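Local coordinates for protein metallocarboxypeptidase (Trypanosoma cruzi, PDB 3DWC) that probably removes single amino acids of many kinds, proline excepted, from the C-terminal end of peptides, as a metal-dependent carboxypeptidase of the M32 family, at residues Leu294-Ile308 and Thr422-Met434. Sequence-based numbering, arbitrary orientation.
Sequences LGVHEGQSLFAEMQI and TYSLGAMVAAQLM. With CO (cobalt (II) ion), chain Q.
Phe303 turns an edge of its ring to the backbone at Met434, CE1 lying 3.4 Å from Met434 N. The ring gets there because CG is anti to the backbone N (chi1 -171°). Met434 doubles back twice along its chain, which brings its CE to 3.5 Å from Phe303 CZ, with the sulfur oblique to the ring in a Met-aromatic contact. The amide end of Gln307 runs alongside Met434, pointing the other way, NE2 3.4 Å from Met434 CG. Water 1 donates to both Gln307 OE1 and Ala427 O, bridging the helices. Next along, the methyl of Ala430 is a knob among Gly299, Leu302, Phe303 and Gln307. CA-H...O contacts run both ways: Gly426 CA to Gly295 O, Gly299 CA to Gly426 O. Beyond them Glu298 passes the edge of the Tyr423 ring, OE1 3.8 Å from CD1, and binds cobalt through OE2 at 2.2 Å. His267 and His271, the histidines of an HExxH sequence, and three waters complete the site, as in zinc peptidases of this clan. Lacking side chains, Gly299 and Gly426 let their CA atoms approach to 3.9 Å; with no direct hydrogen bond between the helices, packing, helped by the water-bridged Gln307 amide, sets how the Glu298 helix lies against 422-434.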
# COMPACT_ATOMS: atom_id res chain seq x y z
N LEU B 294 18.56 -16.38 -6.32
CA LEU B 294 18.94 -15.00 -6.51
C LEU B 294 19.88 -14.86 -7.67
O LEU B 294 19.85 -13.84 -8.35
CB LEU B 294 19.58 -14.38 -5.27
CG LEU B 294 18.68 -13.59 -4.32
CD1 LEU B 294 17.37 -14.33 -3.95
CD2 LEU B 294 19.46 -13.27 -3.03
N GLY B 295 20.69 -15.88 -7.93
CA GLY B 295 21.55 -15.89 -9.10
C GLY B 295 20.72 -16.02 -10.38
O GLY B 295 20.98 -15.35 -11.39
N VAL B 296 19.72 -16.88 -10.37
CA VAL B 296 18.82 -16.92 -11.51
C VAL B 296 18.06 -15.59 -11.67
O VAL B 296 17.99 -15.08 -12.77
CB VAL B 296 17.90 -18.17 -11.52
CG1 VAL B 296 16.91 -18.11 -12.71
CG2 VAL B 296 18.75 -19.42 -11.52
N HIS B 297 17.64 -14.97 -10.57
CA HIS B 297 16.91 -13.68 -10.64
C HIS B 297 17.80 -12.57 -11.21
O HIS B 297 17.43 -11.87 -12.17
CB HIS B 297 16.37 -13.31 -9.26
CG HIS B 297 14.98 -12.78 -9.30
ND1 HIS B 297 14.58 -11.82 -10.20
CD2 HIS B 297 13.87 -13.18 -8.64
CE1 HIS B 297 13.29 -11.58 -10.02
NE2 HIS B 297 12.84 -12.40 -9.08
N GLU B 298 19.00 -12.43 -10.64
CA GLU B 298 19.96 -11.40 -11.06
C GLU B 298 20.47 -11.72 -12.46
O GLU B 298 20.88 -10.82 -13.19
CB GLU B 298 21.11 -11.28 -10.03
CG GLU B 298 22.07 -10.15 -10.31
CD GLU B 298 21.49 -8.76 -10.02
OE1 GLU B 298 22.28 -7.78 -10.01
OE2 GLU B 298 20.29 -8.65 -9.76
N GLY B 299 20.36 -12.99 -12.88
CA GLY B 299 20.59 -13.36 -14.27
C GLY B 299 19.59 -12.76 -15.25
O GLY B 299 19.93 -12.42 -16.40
N GLN B 300 18.35 -12.67 -14.82
CA GLN B 300 17.34 -11.95 -15.57
C GLN B 300 17.50 -10.43 -15.55
O GLN B 300 17.32 -9.78 -16.58
CB GLN B 300 15.95 -12.36 -15.06
CG GLN B 300 15.69 -13.89 -15.03
CD GLN B 300 16.22 -14.68 -16.20
OE1 GLN B 300 15.72 -14.58 -17.33
NE2 GLN B 300 17.28 -15.45 -15.95
N SER B 301 17.83 -9.83 -14.42
CA SER B 301 18.03 -8.39 -14.43
C SER B 301 19.21 -8.01 -15.32
O SER B 301 19.20 -7.00 -16.07
CB SER B 301 18.26 -7.91 -13.00
OG SER B 301 19.29 -8.67 -12.44
N LEU B 302 20.27 -8.79 -15.21
CA LEU B 302 21.52 -8.49 -15.93
C LEU B 302 21.49 -8.90 -17.39
O LEU B 302 22.20 -8.34 -18.23
CB LEU B 302 22.72 -9.07 -15.20
CG LEU B 302 22.97 -8.44 -13.83
CD1 LEU B 302 24.09 -9.19 -13.11
CD2 LEU B 302 23.30 -6.97 -13.92
N PHE B 303 20.67 -9.85 -17.72
CA PHE B 303 20.39 -10.12 -19.12
C PHE B 303 19.80 -8.86 -19.79
O PHE B 303 20.26 -8.42 -20.87
CB PHE B 303 19.43 -11.29 -19.19
CG PHE B 303 19.22 -11.80 -20.58
CD1 PHE B 303 19.97 -12.84 -21.05
CD2 PHE B 303 18.27 -11.23 -21.40
CE1 PHE B 303 19.76 -13.34 -22.34
CE2 PHE B 303 18.00 -11.73 -22.68
CZ PHE B 303 18.78 -12.79 -23.16
N ALA B 304 18.84 -8.23 -19.11
CA ALA B 304 18.24 -6.99 -19.57
C ALA B 304 19.25 -5.86 -19.60
O ALA B 304 19.48 -5.25 -20.64
CB ALA B 304 16.97 -6.58 -18.69
N GLU B 305 19.82 -5.57 -18.46
CA GLU B 305 20.74 -4.48 -18.33
C GLU B 305 22.01 -4.63 -19.11
O GLU B 305 22.39 -3.73 -19.86
CB GLU B 305 21.07 -4.24 -16.84
CG GLU B 305 21.81 -2.98 -16.66
CD GLU B 305 22.49 -2.84 -15.32
OE1 GLU B 305 22.25 -3.62 -14.40
OE2 GLU B 305 23.26 -1.89 -15.21
N MET B 306 22.70 -5.76 -18.92
CA MET B 306 24.07 -5.89 -19.43
C MET B 306 24.12 -6.48 -20.81
O MET B 306 24.81 -5.97 -21.69
CB MET B 306 24.95 -6.72 -18.48
CG MET B 306 25.07 -6.15 -17.05
SD MET B 306 25.77 -4.51 -17.13
CE MET B 306 26.24 -4.16 -15.43
N GLN B 307 23.37 -7.55 -21.02
CA GLN B 307 23.41 -8.25 -22.29
C GLN B 307 22.70 -7.50 -23.40
O GLN B 307 23.14 -7.55 -24.55
CB GLN B 307 22.87 -9.68 -22.15
CG GLN B 307 23.71 -10.60 -21.25
CD GLN B 307 25.13 -10.83 -21.77
OE1 GLN B 307 26.06 -10.96 -20.99
NE2 GLN B 307 25.28 -10.95 -23.07
N ILE B 308 21.62 -6.80 -23.07
CA ILE B 308 20.92 -5.98 -24.03
C ILE B 308 21.26 -4.50 -23.80
O ILE B 308 21.78 -3.82 -24.69
CB ILE B 308 19.39 -6.18 -23.95
CG1 ILE B 308 19.04 -7.64 -24.25
CG2 ILE B 308 18.65 -5.17 -24.92
CD1 ILE B 308 17.60 -8.01 -24.01
N THR B 422 26.00 -14.21 -5.14
CA THR B 422 24.90 -14.42 -6.09
C THR B 422 24.87 -13.37 -7.22
O THR B 422 24.36 -13.64 -8.27
CB THR B 422 23.53 -14.46 -5.37
OG1 THR B 422 23.16 -13.14 -4.94
CG2 THR B 422 23.58 -15.45 -4.19
N TYR B 423 25.40 -12.19 -6.97
CA TYR B 423 25.51 -11.16 -7.98
C TYR B 423 26.32 -11.62 -9.17
O TYR B 423 25.86 -11.51 -10.30
CB TYR B 423 26.18 -9.91 -7.40
CG TYR B 423 25.37 -9.11 -6.44
CD1 TYR B 423 24.39 -8.24 -6.87
CD2 TYR B 423 25.70 -9.10 -5.06
CE1 TYR B 423 23.64 -7.43 -5.93
CE2 TYR B 423 24.97 -8.31 -4.13
CZ TYR B 423 23.96 -7.48 -4.57
OH TYR B 423 23.30 -6.73 -3.63
N SER B 424 27.52 -12.15 -8.92
CA SER B 424 28.36 -12.62 -10.05
C SER B 424 27.79 -13.87 -10.64
O SER B 424 27.91 -14.06 -11.84
CB SER B 424 29.83 -12.84 -9.64
OG SER B 424 30.46 -11.62 -9.22
N LEU B 425 27.16 -14.74 -9.82
CA LEU B 425 26.43 -15.88 -10.41
C LEU B 425 25.35 -15.40 -11.38
O LEU B 425 25.12 -15.99 -12.45
CB LEU B 425 25.78 -16.77 -9.33
CG LEU B 425 26.69 -17.39 -8.27
CD1 LEU B 425 25.82 -18.12 -7.21
CD2 LEU B 425 27.81 -18.32 -8.88
N GLY B 426 24.68 -14.31 -11.02
CA GLY B 426 23.71 -13.66 -11.93
C GLY B 426 24.31 -13.19 -13.22
O GLY B 426 23.75 -13.42 -14.35
N ALA B 427 25.49 -12.56 -13.13
CA ALA B 427 26.16 -12.09 -14.31
C ALA B 427 26.54 -13.25 -15.22
O ALA B 427 26.49 -13.16 -16.47
CB ALA B 427 27.40 -11.20 -13.95
N MET B 428 26.94 -14.36 -14.61
CA MET B 428 27.28 -15.55 -15.35
C MET B 428 26.10 -16.24 -16.02
O MET B 428 26.21 -16.70 -17.17
CB MET B 428 27.98 -16.53 -14.38
CG MET B 428 29.32 -16.05 -13.98
SD MET B 428 30.03 -17.04 -12.67
CE MET B 428 31.36 -15.93 -12.18
N VAL B 429 24.97 -16.33 -15.31
CA VAL B 429 23.70 -16.82 -15.85
C VAL B 429 23.27 -16.00 -17.06
O VAL B 429 22.92 -16.52 -18.12
CB VAL B 429 22.55 -16.86 -14.77
CG1 VAL B 429 21.14 -17.03 -15.39
CG2 VAL B 429 22.86 -17.91 -13.65
N ALA B 430 23.35 -14.69 -16.91
CA ALA B 430 22.97 -13.80 -18.00
C ALA B 430 23.77 -14.03 -19.29
O ALA B 430 23.19 -14.06 -20.38
CB ALA B 430 23.05 -12.35 -17.54
N ALA B 431 25.08 -14.21 -19.15
CA ALA B 431 25.99 -14.40 -20.28
C ALA B 431 25.75 -15.73 -20.93
O ALA B 431 25.72 -15.79 -22.12
CB ALA B 431 27.48 -14.30 -19.79
N GLN B 432 25.57 -16.77 -20.12
CA GLN B 432 25.27 -18.11 -20.57
C GLN B 432 23.93 -18.17 -21.35
O GLN B 432 23.82 -18.81 -22.36
CB GLN B 432 25.24 -19.08 -19.39
CG GLN B 432 25.14 -20.58 -19.82
CD GLN B 432 25.65 -21.56 -18.76
OE1 GLN B 432 26.60 -21.26 -18.06
NE2 GLN B 432 25.05 -22.76 -18.70
N LEU B 433 22.90 -17.56 -20.81
CA LEU B 433 21.59 -17.50 -21.47
C LEU B 433 21.62 -16.78 -22.82
O LEU B 433 21.02 -17.25 -23.79
CB LEU B 433 20.61 -16.77 -20.52
CG LEU B 433 19.21 -17.30 -20.20
CD1 LEU B 433 18.27 -16.09 -19.93
CD2 LEU B 433 18.55 -18.32 -21.22
N MET B 434 22.26 -15.64 -22.86
CA MET B 434 22.43 -14.87 -24.10
C MET B 434 23.26 -15.62 -25.11
O MET B 434 22.91 -15.60 -26.29
CB MET B 434 23.03 -13.46 -23.86
CG MET B 434 23.14 -12.61 -25.12
SD MET B 434 21.57 -12.42 -26.05
CE MET B 434 20.93 -10.91 -25.23
CO CO Q . 19.12 -6.87 -9.21
O HOH W 1 26.36 -10.66 -17.96
O HOH W 2 20.66 -6.35 -8.44
O HOH W 3 18.21 -5.03 -8.28
O HOH W 4 19.07 -7.53 -7.13